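Local coordinates for malonyl-CoA-[acyl-carrier-protein] transacylase (Coxiella burnetii, PDB 3TQE) that probably catalyses the transfer of the malonyl group from malonyl-CoA to holo-acyl carrier protein, the reaction that supplies malonyl-ACP to fatty acid synthesis, at residues A163-T168 and P258-E263; M136-G141 and K196-S201; L156-Q161 and S174-A179; S7-F12 and Q271-F276. All blocks are in the same frame, centred on the assembly; numbering follows the deposited sequence. Where two conformers were deposited one is given.

Contact 1: A163-T168 and P258-E263; sequences ANLNST and PVRWVE
L165 is the tight centre of this contact, gripped through its backbone and packed through its side chain. Its N donates to V259 O over 2.8 Å, and the same valine returns a bond, V259 N to A163 O, also at 2.8 Å, the donor tilted 30° from the carbonyl plane. L165 O takes the N-H of V262 at 2.9 Å, in the first turn of helix 261-270, so a strand carbonyl receives an amide that the helix cannot use internally. The leucine turns its CB to V262 CG1 (4.1 Å in the conformer given) and its CG to P258 CB (4.3 Å), a fit for a branched apolar residue. Here the short strand 259-260 runs parallel to strand 160-167 as an outermost strand of the five-stranded mixed sheet, with V259 lying against H205, a predicted active-site residue. W261 brings its CD1 edge in plane to N166 O at 3.5 Å, while the amide of N166 bonds to H95. Toward solvent the packing thins at exposed T168. At the other rim R260, the N-cap residue, lies beside L165 and holds E263 in a side-on salt bridge through NE and NH2, while NH1 bonds to V236 O.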
loop_
_atom_site.group_PDB
_atom_site.type_symbol
_atom_site.label_atom_id
_atom_site.label_comp_id
_atom_site.label_asym_id
_atom_site.label_seq_id
_atom_site.Cartn_x
_atom_site.Cartn_y
_atom_site.Cartn_z
ATOM N N ALA A 163 -10.472 -7.686 -4.599
ATOM C CA ALA A 163 -9.508 -6.663 -4.973
ATOM C C ALA A 163 -8.402 -6.567 -3.945
ATOM O O ALA A 163 -7.236 -6.438 -4.305
ATOM C CB ALA A 163 -10.180 -5.343 -5.124
ATOM N N ASN A 164 -8.743 -6.563 -2.661
ATOM C CA ASN A 164 -7.711 -6.584 -1.630
ATOM C C ASN A 164 -8.020 -7.724 -0.694
ATOM O O ASN A 164 -9.090 -7.736 -0.072
ATOM C CB ASN A 164 -7.682 -5.334 -0.757
ATOM C CG ASN A 164 -7.313 -4.065 -1.462
ATOM O OD1 ASN A 164 -6.768 -4.042 -2.550
ATOM N ND2 ASN A 164 -7.570 -2.952 -0.761
ATOM N N LEU A 165 -7.113 -8.680 -0.598
ATOM C CA LEU A 165 -7.276 -9.791 0.326
ATOM C C LEU A 165 -6.532 -9.397 1.594
ATOM O O LEU A 165 -5.315 -9.639 1.722
ATOM C CB LEU A 165 -6.738 -11.054 -0.322
ATOM C CG LEU A 165 -7.278 -11.366 -1.721
ATOM C CD1 LEU A 165 -6.681 -12.608 -2.311
ATOM C CD2 LEU A 165 -8.802 -11.489 -1.684
ATOM N N ASN A 166 -7.222 -8.716 2.496
ATOM C CA ASN A 166 -6.563 -7.938 3.538
ATOM C C ASN A 166 -6.300 -8.677 4.811
ATOM O O ASN A 166 -5.226 -8.545 5.407
ATOM C CB ASN A 166 -7.319 -6.656 3.837
ATOM C CG ASN A 166 -7.051 -5.611 2.831
ATOM O OD1 ASN A 166 -6.088 -5.716 2.067
ATOM N ND2 ASN A 166 -7.876 -4.591 2.801
ATOM N N SER A 167 -7.262 -9.451 5.242
ATOM C CA SER A 167 -7.067 -10.283 6.397
ATOM C C SER A 167 -7.948 -11.480 6.201
ATOM O O SER A 167 -8.692 -11.591 5.237
ATOM C CB SER A 167 -7.407 -9.530 7.670
ATOM O OG SER A 167 -8.773 -9.721 7.989
ATOM N N THR A 168 -7.903 -12.408 7.135
ATOM C CA THR A 168 -8.477 -13.688 6.827
ATOM C C THR A 168 -10.024 -13.575 6.544
ATOM O O THR A 168 -10.577 -14.177 5.605
ATOM C CB THR A 168 -8.019 -14.666 7.932
ATOM O OG1 THR A 168 -7.064 -13.991 8.796
ATOM C CG2 THR A 168 -7.305 -15.860 7.280
ATOM N N PRO A 258 -5.817 -8.831 -7.645
ATOM C CA PRO A 258 -5.957 -8.543 -6.230
ATOM C C PRO A 258 -4.646 -8.410 -5.504
ATOM O O PRO A 258 -3.664 -9.052 -5.858
ATOM C CB PRO A 258 -6.727 -9.731 -5.673
ATOM C CG PRO A 258 -6.738 -10.682 -6.695
ATOM C CD PRO A 258 -6.468 -10.089 -8.008
ATOM N N VAL A 259 -4.675 -7.585 -4.475
ATOM C CA VAL A 259 -3.557 -7.448 -3.562
ATOM C C VAL A 259 -3.641 -8.612 -2.582
ATOM O O VAL A 259 -4.551 -8.699 -1.758
ATOM C CB VAL A 259 -3.635 -6.128 -2.808
ATOM C CG1 VAL A 259 -2.574 -6.022 -1.720
ATOM C CG2 VAL A 259 -3.518 -4.991 -3.782
ATOM N N ARG A 260 -2.643 -9.487 -2.637
ATOM C CA ARG A 260 -2.658 -10.696 -1.841
ATOM C C ARG A 260 -1.955 -10.452 -0.522
ATOM O O ARG A 260 -0.899 -11.023 -0.239
ATOM C CB ARG A 260 -2.054 -11.841 -2.639
ATOM C CG ARG A 260 -2.883 -12.133 -3.855
ATOM C CD ARG A 260 -2.152 -12.935 -4.855
ATOM N NE ARG A 260 -1.909 -14.283 -4.389
ATOM C CZ ARG A 260 -1.258 -15.210 -5.096
ATOM N NH1 ARG A 260 -0.747 -14.935 -6.288
ATOM N NH2 ARG A 260 -1.110 -16.420 -4.606
ATOM N N TRP A 261 -2.543 -9.605 0.292
ATOM C CA TRP A 261 -1.891 -9.195 1.518
ATOM C C TRP A 261 -1.845 -10.312 2.555
ATOM O O TRP A 261 -0.809 -10.547 3.180
ATOM C CB TRP A 261 -2.541 -7.950 2.082
ATOM C CG TRP A 261 -1.768 -7.324 3.157
ATOM C CD1 TRP A 261 -2.077 -7.272 4.467
ATOM C CD2 TRP A 261 -0.502 -6.678 3.014
ATOM N NE1 TRP A 261 -1.095 -6.610 5.158
ATOM C CE2 TRP A 261 -0.104 -6.257 4.284
ATOM C CE3 TRP A 261 0.335 -6.426 1.934
ATOM C CZ2 TRP A 261 1.086 -5.570 4.497
ATOM C CZ3 TRP A 261 1.525 -5.767 2.159
ATOM C CH2 TRP A 261 1.877 -5.340 3.418
ATOM N N VAL A 262 -2.935 -11.019 2.742
ATOM C CA VAL A 262 -2.906 -12.051 3.754
ATOM C C VAL A 262 -1.857 -13.117 3.377
ATOM O O VAL A 262 -1.104 -13.542 4.248
ATOM C CB VAL A 262 -4.295 -12.618 4.065
ATOM C CG1 VAL A 262 -4.982 -13.037 2.796
ATOM C CG2 VAL A 262 -4.199 -13.734 5.113
ATOM N N GLU A 263 -1.744 -13.487 2.110
ATOM C CA GLU A 263 -0.733 -14.457 1.722
ATOM C C GLU A 263 0.668 -13.896 1.920
ATOM O O GLU A 263 1.593 -14.629 2.248
ATOM C CB GLU A 263 -0.912 -14.880 0.272
ATOM C CG GLU A 263 -2.049 -15.801 0.064
ATOM C CD GLU A 263 -2.419 -15.915 -1.392
ATOM O OE1 GLU A 263 -3.060 -14.968 -1.915
ATOM O OE2 GLU A 263 -2.065 -16.943 -2.005
#

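Contact 2: M136-G141 and K196-S201; sequences MGAIIG and KRIPVS
M136, a selenomethionine here, meets V200 through the side of its chain: CG lies 3.6 Å from V200 CG2 and SE 3.8 Å from the same methyl. V200 holds that methyl between its backbone N and carbonyl carbon (CG1 chi1 -64°), which turns it to the long, flexible residue. One of the two conformers of I198 lays CG1 against A138 CB at 4.0 Å, a small methyl leaving room for a branched chain. Behind these side chains stand three backbone bonds. A138 and K196 form a hydrogen-bonded antiparallel pair, A138 N to K196 O at 2.8 Å and K196 N to A138 O at 2.9 Å. I198 N reaches M136 O with a straight N-H, but from 37° above the carbonyl plane, where the chain leaves the strand. G137 faces R197 with CA atoms 4.0 Å apart. Further out, a water accepts from M136 N and lies 2.7 Å from both I198 O and V200 O, bridging the strand to the turn centred on P199. R197 directs NH1 to D181 in a salt bridge to helix 177-189. The pairing is that of an edge strand, 194-197, in the mixed sheet of the smaller subdomain of the acyltransferase fold, with M136 near the bound glycine and H205.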
loop_
_atom_site.group_PDB
_atom_site.type_symbol
_atom_site.label_atom_id
_atom_site.label_comp_id
_atom_site.label_asym_id
_atom_site.label_seq_id
_atom_site.Cartn_x
_atom_site.Cartn_y
_atom_site.Cartn_z
HETATM N N MSE A 136 -15.702 0.323 -4.723
HETATM C CA MSE A 136 -15.078 -0.694 -3.913
HETATM C C MSE A 136 -15.892 -0.859 -2.675
HETATM O O MSE A 136 -16.553 0.072 -2.215
HETATM C CB MSE A 136 -13.637 -0.326 -3.539
HETATM C CG MSE A 136 -12.757 -0.108 -4.736
HETATM SE SE MSE A 136 -10.886 0.082 -4.344
HETATM C CE MSE A 136 -10.478 -1.772 -4.164
ATOM N N GLY A 137 -15.836 -2.051 -2.125
ATOM C CA GLY A 137 -16.579 -2.381 -0.937
ATOM C C GLY A 137 -15.838 -3.341 -0.046
ATOM O O GLY A 137 -15.165 -4.226 -0.512
ATOM N N ALA A 138 -16.014 -3.168 1.250
ATOM C CA ALA A 138 -15.394 -4.000 2.247
ATOM C C ALA A 138 -16.371 -5.008 2.763
ATOM O O ALA A 138 -17.506 -4.656 3.087
ATOM C CB ALA A 138 -14.926 -3.137 3.384
ATOM N N ILE A 139 -15.922 -6.252 2.855
ATOM C CA ILE A 139 -16.718 -7.337 3.384
ATOM C C ILE A 139 -15.946 -7.930 4.539
ATOM O O ILE A 139 -14.790 -8.323 4.376
ATOM C CB ILE A 139 -16.985 -8.408 2.353
ATOM C CG1 ILE A 139 -17.755 -7.814 1.172
ATOM C CG2 ILE A 139 -17.764 -9.548 2.973
ATOM C CD1 ILE A 139 -17.944 -8.768 0.036
ATOM N N ILE A 140 -16.579 -7.982 5.704
ATOM C CA ILE A 140 -15.946 -8.549 6.882
ATOM C C ILE A 140 -16.785 -9.710 7.340
ATOM O O ILE A 140 -17.996 -9.568 7.492
ATOM C CB ILE A 140 -15.809 -7.510 7.985
ATOM C CG1 ILE A 140 -14.945 -6.352 7.478
ATOM C CG2 ILE A 140 -15.242 -8.152 9.239
ATOM C CD1 ILE A 140 -14.580 -5.330 8.512
ATOM N N GLY A 141 -16.150 -10.860 7.526
ATOM C CA GLY A 141 -16.803 -12.025 8.112
ATOM C C GLY A 141 -17.090 -13.200 7.207
ATOM O O GLY A 141 -17.665 -14.213 7.669
ATOM N N LYS A 196 -19.966 -3.055 3.088
ATOM C CA LYS A 196 -20.183 -1.620 2.947
ATOM C C LYS A 196 -19.303 -1.043 1.864
ATOM O O LYS A 196 -18.170 -1.455 1.738
ATOM C CB LYS A 196 -19.821 -0.927 4.275
ATOM C CG LYS A 196 -20.360 0.482 4.404
ATOM C CD LYS A 196 -20.383 0.926 5.858
ATOM C CE LYS A 196 -21.434 2.007 6.091
ATOM N NZ LYS A 196 -21.382 2.557 7.485
ATOM N N ARG A 197 -19.795 -0.061 1.128
ATOM C CA ARG A 197 -18.933 0.678 0.224
ATOM C C ARG A 197 -17.837 1.399 0.999
ATOM O O ARG A 197 -18.075 1.892 2.102
ATOM C CB ARG A 197 -19.721 1.740 -0.528
ATOM C CG ARG A 197 -20.678 1.190 -1.522
ATOM C CD ARG A 197 -20.055 1.070 -2.869
ATOM N NE ARG A 197 -20.031 2.354 -3.576
ATOM C CZ ARG A 197 -20.887 2.759 -4.527
ATOM N NH1 ARG A 197 -21.882 2.010 -4.956
ATOM N NH2 ARG A 197 -20.724 3.949 -5.080
ATOM N N ILE A 198 -16.650 1.434 0.425
ATOM C CA ILE A 198 -15.531 2.240 0.915
ATOM C C ILE A 198 -15.604 3.562 0.146
ATOM O O ILE A 198 -16.008 3.556 -1.018
ATOM C CB ILE A 198 -14.185 1.546 0.590
ATOM C CG1 ILE A 198 -14.111 0.159 1.228
ATOM C CG2 ILE A 198 -13.003 2.376 1.048
ATOM C CD1 ILE A 198 -12.918 -0.635 0.771
ATOM N N PRO A 199 -15.209 4.695 0.765
ATOM C CA PRO A 199 -15.286 6.006 0.095
ATOM C C PRO A 199 -14.179 6.268 -0.936
ATOM O O PRO A 199 -13.342 7.165 -0.772
ATOM C CB PRO A 199 -15.189 6.993 1.269
ATOM C CG PRO A 199 -14.419 6.266 2.286
ATOM C CD PRO A 199 -14.905 4.855 2.198
ATOM N N VAL A 200 -14.185 5.469 -1.987
ATOM C CA VAL A 200 -13.329 5.677 -3.146
ATOM C C VAL A 200 -14.203 5.557 -4.391
ATOM O O VAL A 200 -15.245 4.907 -4.381
ATOM C CB VAL A 200 -12.180 4.660 -3.201
ATOM C CG1 VAL A 200 -11.239 4.834 -1.998
ATOM C CG2 VAL A 200 -12.726 3.230 -3.270
ATOM N N SER A 201 -13.818 6.247 -5.444
ATOM C CA SER A 201 -14.533 6.156 -6.712
ATOM C C SER A 201 -13.854 5.088 -7.568
ATOM O O SER A 201 -14.491 4.438 -8.391
ATOM C CB SER A 201 -14.542 7.518 -7.435
ATOM O OG SER A 201 -13.219 7.976 -7.746
HETATM O O HOH W 1 -16.690 2.839 -3.521
#

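Contact 3: L156-Q161 and S174-A179; sequences LGQVVQ and SGHSEA
V159 O receives the shortest polar bond of this contact, 2.8 Å from H176 N, and G175 CA leans on the same oxygen at 3.2 Å. The exchange is returned by the side chain: V159 N donates to H176 ND1 at 2.9 Å, almost straight (176°) and in the ring plane. ND1 therefore acts as acceptor, and histidine suits the place because its ring nitrogen can stand in for a backbone carbonyl just where the strand pairing gives way to a helix. Its CG lies anti to the carbonyl carbon (chi1 -71°), which brings the ring edge to the V159 amide. Farther along, Q161 and S174 make a regular antiparallel pair, with Q161 N to S174 O at 3.0 Å and S174 N to Q161 O at 2.9 Å. Between them and H176, G175 faces V160 as a non-hydrogen-bonded pair, and the chain turns a corner there; a side chain would collide with V159 O, so glycine fits.

Q158 extends past the imidazole with its amide nearly parallel to the ring, the planes 8° apart. NE2 donates to E178 OE1 at 3.0 Å from above the carboxylate plane, while OE1 is held by R182 NH2. A179, small enough to fit against V160, presses CB to V160 CB at 3.8 Å in the first turn of helix 177-189, for which H176 is the N-cap residue. With ND1 occupied as an acceptor, a neutral imidazole would carry its proton on NE2. The side-chain amide of Q158, using both ends, would link the carboxylate of E178 to the guanidinium of R182, which probably polarises the amide.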
loop_
_atom_site.group_PDB
_atom_site.type_symbol
_atom_site.label_atom_id
_atom_site.label_comp_id
_atom_site.label_asym_id
_atom_site.label_seq_id
_atom_site.Cartn_x
_atom_site.Cartn_y
_atom_site.Cartn_z
ATOM N N LEU A 156 -23.471 -10.592 -13.148
ATOM C CA LEU A 156 -24.514 -10.429 -14.155
ATOM C C LEU A 156 -24.019 -9.635 -15.351
ATOM O O LEU A 156 -24.699 -8.773 -15.881
ATOM C CB LEU A 156 -25.766 -9.797 -13.519
ATOM C CG LEU A 156 -26.389 -10.657 -12.427
ATOM C CD1 LEU A 156 -27.420 -9.904 -11.657
ATOM C CD2 LEU A 156 -26.977 -11.888 -13.020
ATOM N N GLY A 157 -22.799 -9.944 -15.787
ATOM C CA GLY A 157 -22.235 -9.296 -16.945
ATOM C C GLY A 157 -21.310 -8.125 -16.698
ATOM O O GLY A 157 -20.588 -7.674 -17.612
ATOM N N GLN A 158 -21.346 -7.616 -15.474
ATOM C CA GLN A 158 -20.475 -6.546 -15.038
ATOM C C GLN A 158 -19.267 -7.140 -14.342
ATOM O O GLN A 158 -19.142 -8.349 -14.197
ATOM C CB GLN A 158 -21.231 -5.616 -14.085
ATOM C CG GLN A 158 -22.369 -4.854 -14.738
ATOM C CD GLN A 158 -22.899 -3.797 -13.805
ATOM O OE1 GLN A 158 -23.511 -4.133 -12.794
ATOM N NE2 GLN A 158 -22.625 -2.519 -14.104
ATOM N N VAL A 159 -18.357 -6.265 -13.934
ATOM C CA VAL A 159 -17.169 -6.663 -13.211
ATOM C C VAL A 159 -17.385 -6.463 -11.719
ATOM O O VAL A 159 -17.765 -5.390 -11.270
ATOM C CB VAL A 159 -15.963 -5.804 -13.629
ATOM C CG1 VAL A 159 -14.739 -6.118 -12.779
ATOM C CG2 VAL A 159 -15.655 -6.024 -15.072
ATOM N N VAL A 160 -17.104 -7.492 -10.952
ATOM C CA VAL A 160 -17.001 -7.365 -9.508
ATOM C C VAL A 160 -16.191 -8.537 -9.017
ATOM O O VAL A 160 -16.472 -9.673 -9.342
ATOM C CB VAL A 160 -18.367 -7.281 -8.796
ATOM C CG1 VAL A 160 -19.269 -8.470 -9.164
ATOM C CG2 VAL A 160 -18.200 -7.148 -7.277
ATOM N N GLN A 161 -15.135 -8.252 -8.275
ATOM C CA GLN A 161 -14.282 -9.305 -7.795
ATOM C C GLN A 161 -13.476 -8.886 -6.605
ATOM O O GLN A 161 -13.343 -7.711 -6.346
ATOM C CB GLN A 161 -13.340 -9.771 -8.880
ATOM C CG GLN A 161 -12.528 -8.738 -9.548
ATOM C CD GLN A 161 -11.917 -9.307 -10.842
ATOM O OE1 GLN A 161 -12.623 -9.569 -11.833
ATOM N NE2 GLN A 161 -10.635 -9.508 -10.828
ATOM N N SER A 174 -14.064 -4.938 -5.763
ATOM C CA SER A 174 -13.970 -3.834 -6.674
ATOM C C SER A 174 -14.690 -4.165 -7.964
ATOM O O SER A 174 -14.727 -5.318 -8.356
ATOM C CB SER A 174 -12.494 -3.618 -6.976
ATOM O OG SER A 174 -12.326 -2.446 -7.699
ATOM N N GLY A 175 -15.211 -3.148 -8.627
ATOM C CA GLY A 175 -15.779 -3.329 -9.945
ATOM C C GLY A 175 -16.767 -2.240 -10.266
ATOM O O GLY A 175 -16.688 -1.123 -9.770
ATOM N N HIS A 176 -17.705 -2.583 -11.117
ATOM C CA HIS A 176 -18.759 -1.653 -11.421
ATOM C C HIS A 176 -19.595 -1.368 -10.203
ATOM O O HIS A 176 -19.870 -2.276 -9.418
ATOM C CB HIS A 176 -19.656 -2.215 -12.495
ATOM C CG HIS A 176 -19.005 -2.258 -13.827
ATOM N ND1 HIS A 176 -18.643 -3.433 -14.441
ATOM C CD2 HIS A 176 -18.643 -1.258 -14.663
ATOM C CE1 HIS A 176 -18.088 -3.152 -15.608
ATOM N NE2 HIS A 176 -18.100 -1.840 -15.774
ATOM N N SER A 177 -20.036 -0.130 -10.077
ATOM C CA SER A 177 -20.703 0.295 -8.868
ATOM C C SER A 177 -21.944 -0.530 -8.582
ATOM O O SER A 177 -22.179 -0.921 -7.455
ATOM C CB SER A 177 -21.067 1.761 -8.911
ATOM O OG SER A 177 -21.732 2.047 -10.063
ATOM N N GLU A 178 -22.738 -0.806 -9.607
ATOM C CA GLU A 178 -23.993 -1.522 -9.376
ATOM C C GLU A 178 -23.697 -2.938 -8.921
ATOM O O GLU A 178 -24.391 -3.490 -8.058
ATOM C CB GLU A 178 -24.837 -1.549 -10.648
ATOM C CG GLU A 178 -25.227 -0.169 -11.164
ATOM C CD GLU A 178 -24.216 0.423 -12.184
ATOM O OE1 GLU A 178 -23.110 -0.163 -12.358
ATOM O OE2 GLU A 178 -24.560 1.469 -12.805
ATOM N N ALA A 179 -22.667 -3.545 -9.510
ATOM C CA ALA A 179 -22.293 -4.908 -9.218
ATOM C C ALA A 179 -21.714 -5.030 -7.829
ATOM O O ALA A 179 -21.990 -5.974 -7.113
ATOM C CB ALA A 179 -21.313 -5.408 -10.266
#

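Contact 4: S7-F12 and Q271-F276; sequences SFAFVF and QGIKVF
A9 and F276 face each other as a parallel bridge, their CA atoms 4.8 Å apart, with A9 N donating to V275 O at 3.0 Å in the carbonyl plane. Two C-H contacts flank it: F8 CA to V275 O at 3.2 Å and F276 CA to A9 O at 3.3 Å. Nearer the start of strand 9-12 the two chains separate, and a water closes the gap, lying 2.7 Å from S7 O as donor and 3.0 Å from K274 N as acceptor. The strands are the two central ones of the four-stranded parallel sheet in the larger subdomain, an alpha/beta hydrolase-like core. Helix 261-270 returns the chain to strand 275-278, ending at G272 in a Schellman motif whose positive phi suits glycine.

Among the side chains, A9 is the small residue: its CB takes F276 CD1 at 3.9 Å and I273 CG2 at 4.0 Å, the lone methyl fitting between the ring and the isoleucine. V11 brings CG1 in near the plane of the F276 ring, at its edge, again on CD1. A chi1 of -64°, which keeps CG beside the backbone N, lays the F276 ring beside both residues, and its other neighbours, I265 and I268, belong to helix 261-270. Beta-branched I273 sends its two arms different ways, CG2 over the backbone of F8 and A9, CG1 toward S7. On the other face of the strand pair, F8 sets its CB beside V275 CG1, while its ring leads off toward P89 and L314.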
loop_
_atom_site.group_PDB
_atom_site.type_symbol
_atom_site.label_atom_id
_atom_site.label_comp_id
_atom_site.label_asym_id
_atom_site.label_seq_id
_atom_site.Cartn_x
_atom_site.Cartn_y
_atom_site.Cartn_z
ATOM N N SER A 7 14.462 -10.865 13.682
ATOM C CA SER A 7 14.186 -10.637 12.281
ATOM C C SER A 7 12.919 -9.809 12.174
ATOM O O SER A 7 12.029 -9.926 13.008
ATOM C CB SER A 7 14.064 -11.971 11.558
ATOM O OG SER A 7 15.222 -12.767 11.823
ATOM N N PHE A 8 12.864 -8.968 11.148
ATOM C CA PHE A 8 11.716 -8.091 11.003
ATOM C C PHE A 8 11.487 -7.734 9.572
ATOM O O PHE A 8 12.390 -7.816 8.740
ATOM C CB PHE A 8 11.870 -6.827 11.868
ATOM C CG PHE A 8 12.985 -5.907 11.438
ATOM C CD1 PHE A 8 12.712 -4.734 10.770
ATOM C CD2 PHE A 8 14.317 -6.221 11.676
ATOM C CE1 PHE A 8 13.740 -3.868 10.366
ATOM C CE2 PHE A 8 15.352 -5.360 11.284
ATOM C CZ PHE A 8 15.063 -4.189 10.615
ATOM N N ALA A 9 10.253 -7.315 9.331
ATOM C CA ALA A 9 9.823 -6.885 8.032
ATOM C C ALA A 9 9.346 -5.454 8.130
ATOM O O ALA A 9 8.830 -5.048 9.166
ATOM C CB ALA A 9 8.671 -7.763 7.585
ATOM N N PHE A 10 9.561 -4.695 7.069
ATOM C CA PHE A 10 8.903 -3.422 6.914
ATOM C C PHE A 10 7.712 -3.578 6.006
ATOM O O PHE A 10 7.792 -4.190 4.946
ATOM C CB PHE A 10 9.841 -2.393 6.274
ATOM C CG PHE A 10 10.598 -1.577 7.242
ATOM C CD1 PHE A 10 10.996 -2.070 8.462
ATOM C CD2 PHE A 10 10.874 -0.296 6.938
ATOM C CE1 PHE A 10 11.669 -1.270 9.344
ATOM C CE2 PHE A 10 11.575 0.499 7.838
ATOM C CZ PHE A 10 11.970 -0.006 9.018
ATOM N N VAL A 11 6.598 -3.023 6.438
ATOM C CA VAL A 11 5.396 -2.977 5.652
ATOM C C VAL A 11 4.991 -1.547 5.403
ATOM O O VAL A 11 4.988 -0.719 6.306
ATOM C CB VAL A 11 4.238 -3.817 6.251
ATOM C CG1 VAL A 11 4.643 -5.293 6.238
ATOM C CG2 VAL A 11 3.816 -3.375 7.664
ATOM N N PHE A 12 4.698 -1.243 4.148
ATOM C CA PHE A 12 4.490 0.119 3.712
ATOM C C PHE A 12 3.045 0.339 3.354
ATOM O O PHE A 12 2.519 -0.328 2.469
ATOM C CB PHE A 12 5.346 0.407 2.484
ATOM C CG PHE A 12 6.814 0.360 2.752
ATOM C CD1 PHE A 12 7.514 1.498 3.070
ATOM C CD2 PHE A 12 7.488 -0.834 2.728
ATOM C CE1 PHE A 12 8.872 1.467 3.293
ATOM C CE2 PHE A 12 8.833 -0.867 2.958
ATOM C CZ PHE A 12 9.526 0.287 3.214
ATOM N N GLN A 271 8.532 -17.582 7.192
ATOM C CA GLN A 271 9.961 -17.394 7.202
ATOM C C GLN A 271 10.512 -17.070 8.592
ATOM O O GLN A 271 11.734 -16.871 8.765
ATOM C CB GLN A 271 10.347 -16.328 6.176
ATOM C CG GLN A 271 10.024 -16.771 4.723
ATOM C CD GLN A 271 10.740 -18.051 4.331
ATOM O OE1 GLN A 271 11.905 -18.188 4.609
ATOM N NE2 GLN A 271 10.054 -18.970 3.641
ATOM N N GLY A 272 9.655 -17.098 9.596
ATOM C CA GLY A 272 10.076 -16.865 10.964
ATOM C C GLY A 272 10.043 -15.422 11.407
ATOM O O GLY A 272 10.465 -15.089 12.504
ATOM N N ILE A 273 9.489 -14.551 10.582
ATOM C CA ILE A 273 9.490 -13.145 10.895
ATOM C C ILE A 273 8.138 -12.809 11.448
ATOM O O ILE A 273 7.136 -12.911 10.717
ATOM C CB ILE A 273 9.754 -12.322 9.633
ATOM C CG1 ILE A 273 11.137 -12.667 9.064
ATOM C CG2 ILE A 273 9.550 -10.831 9.938
ATOM C CD1 ILE A 273 11.408 -12.209 7.666
ATOM N N LYS A 274 8.100 -12.374 12.701
ATOM C CA LYS A 274 6.849 -12.052 13.357
ATOM C C LYS A 274 6.835 -10.645 13.910
ATOM O O LYS A 274 5.918 -10.297 14.607
ATOM C CB LYS A 274 6.507 -13.074 14.444
ATOM C CG LYS A 274 6.387 -14.443 13.830
ATOM C CD LYS A 274 5.621 -15.461 14.638
ATOM C CE LYS A 274 5.359 -16.690 13.781
ATOM N NZ LYS A 274 6.461 -16.936 12.776
ATOM N N VAL A 275 7.836 -9.843 13.561
ATOM C CA VAL A 275 7.906 -8.450 13.968
ATOM C C VAL A 275 7.857 -7.628 12.699
ATOM O O VAL A 275 8.600 -7.867 11.761
ATOM C CB VAL A 275 9.195 -8.130 14.706
ATOM C CG1 VAL A 275 9.296 -6.666 15.000
ATOM C CG2 VAL A 275 9.247 -8.947 15.983
ATOM N N PHE A 276 6.893 -6.735 12.658
ATOM C CA PHE A 276 6.630 -5.904 11.492
ATOM C C PHE A 276 6.728 -4.452 11.927
ATOM O O PHE A 276 6.243 -4.083 12.994
ATOM C CB PHE A 276 5.207 -6.157 10.986
ATOM C CG PHE A 276 4.985 -7.563 10.504
ATOM C CD1 PHE A 276 5.100 -7.884 9.165
ATOM C CD2 PHE A 276 4.712 -8.577 11.400
ATOM C CE1 PHE A 276 4.913 -9.175 8.733
ATOM C CE2 PHE A 276 4.533 -9.891 10.949
ATOM C CZ PHE A 276 4.648 -10.177 9.635
HETATM O O HOH W 2 10.708 -12.029 14.089
#

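How the contacts relate
From the N terminus, segment 7-12, with strand 9-12, opens the widest loop, which contact 4 closes only at 271-276, joining the first strand to one late in the chain, in the parallel sheet. The other three contacts all fall within that span. Contact 2 starts at 136-141 and closes at 196-201, enclosing the short hairpin of strands 160-167 and 170-174, closed by contact 3. Contact 1 crosses both, since 163-168 lies inside their loops while 258-263 lies beyond them. Contacts 1, 2 and 3 reach one mixed sheet and touch around A163, M136 and S174. W261 of contact 1 packs on V11 of contact 4, tying that sheet's side of the fold to the parallel one.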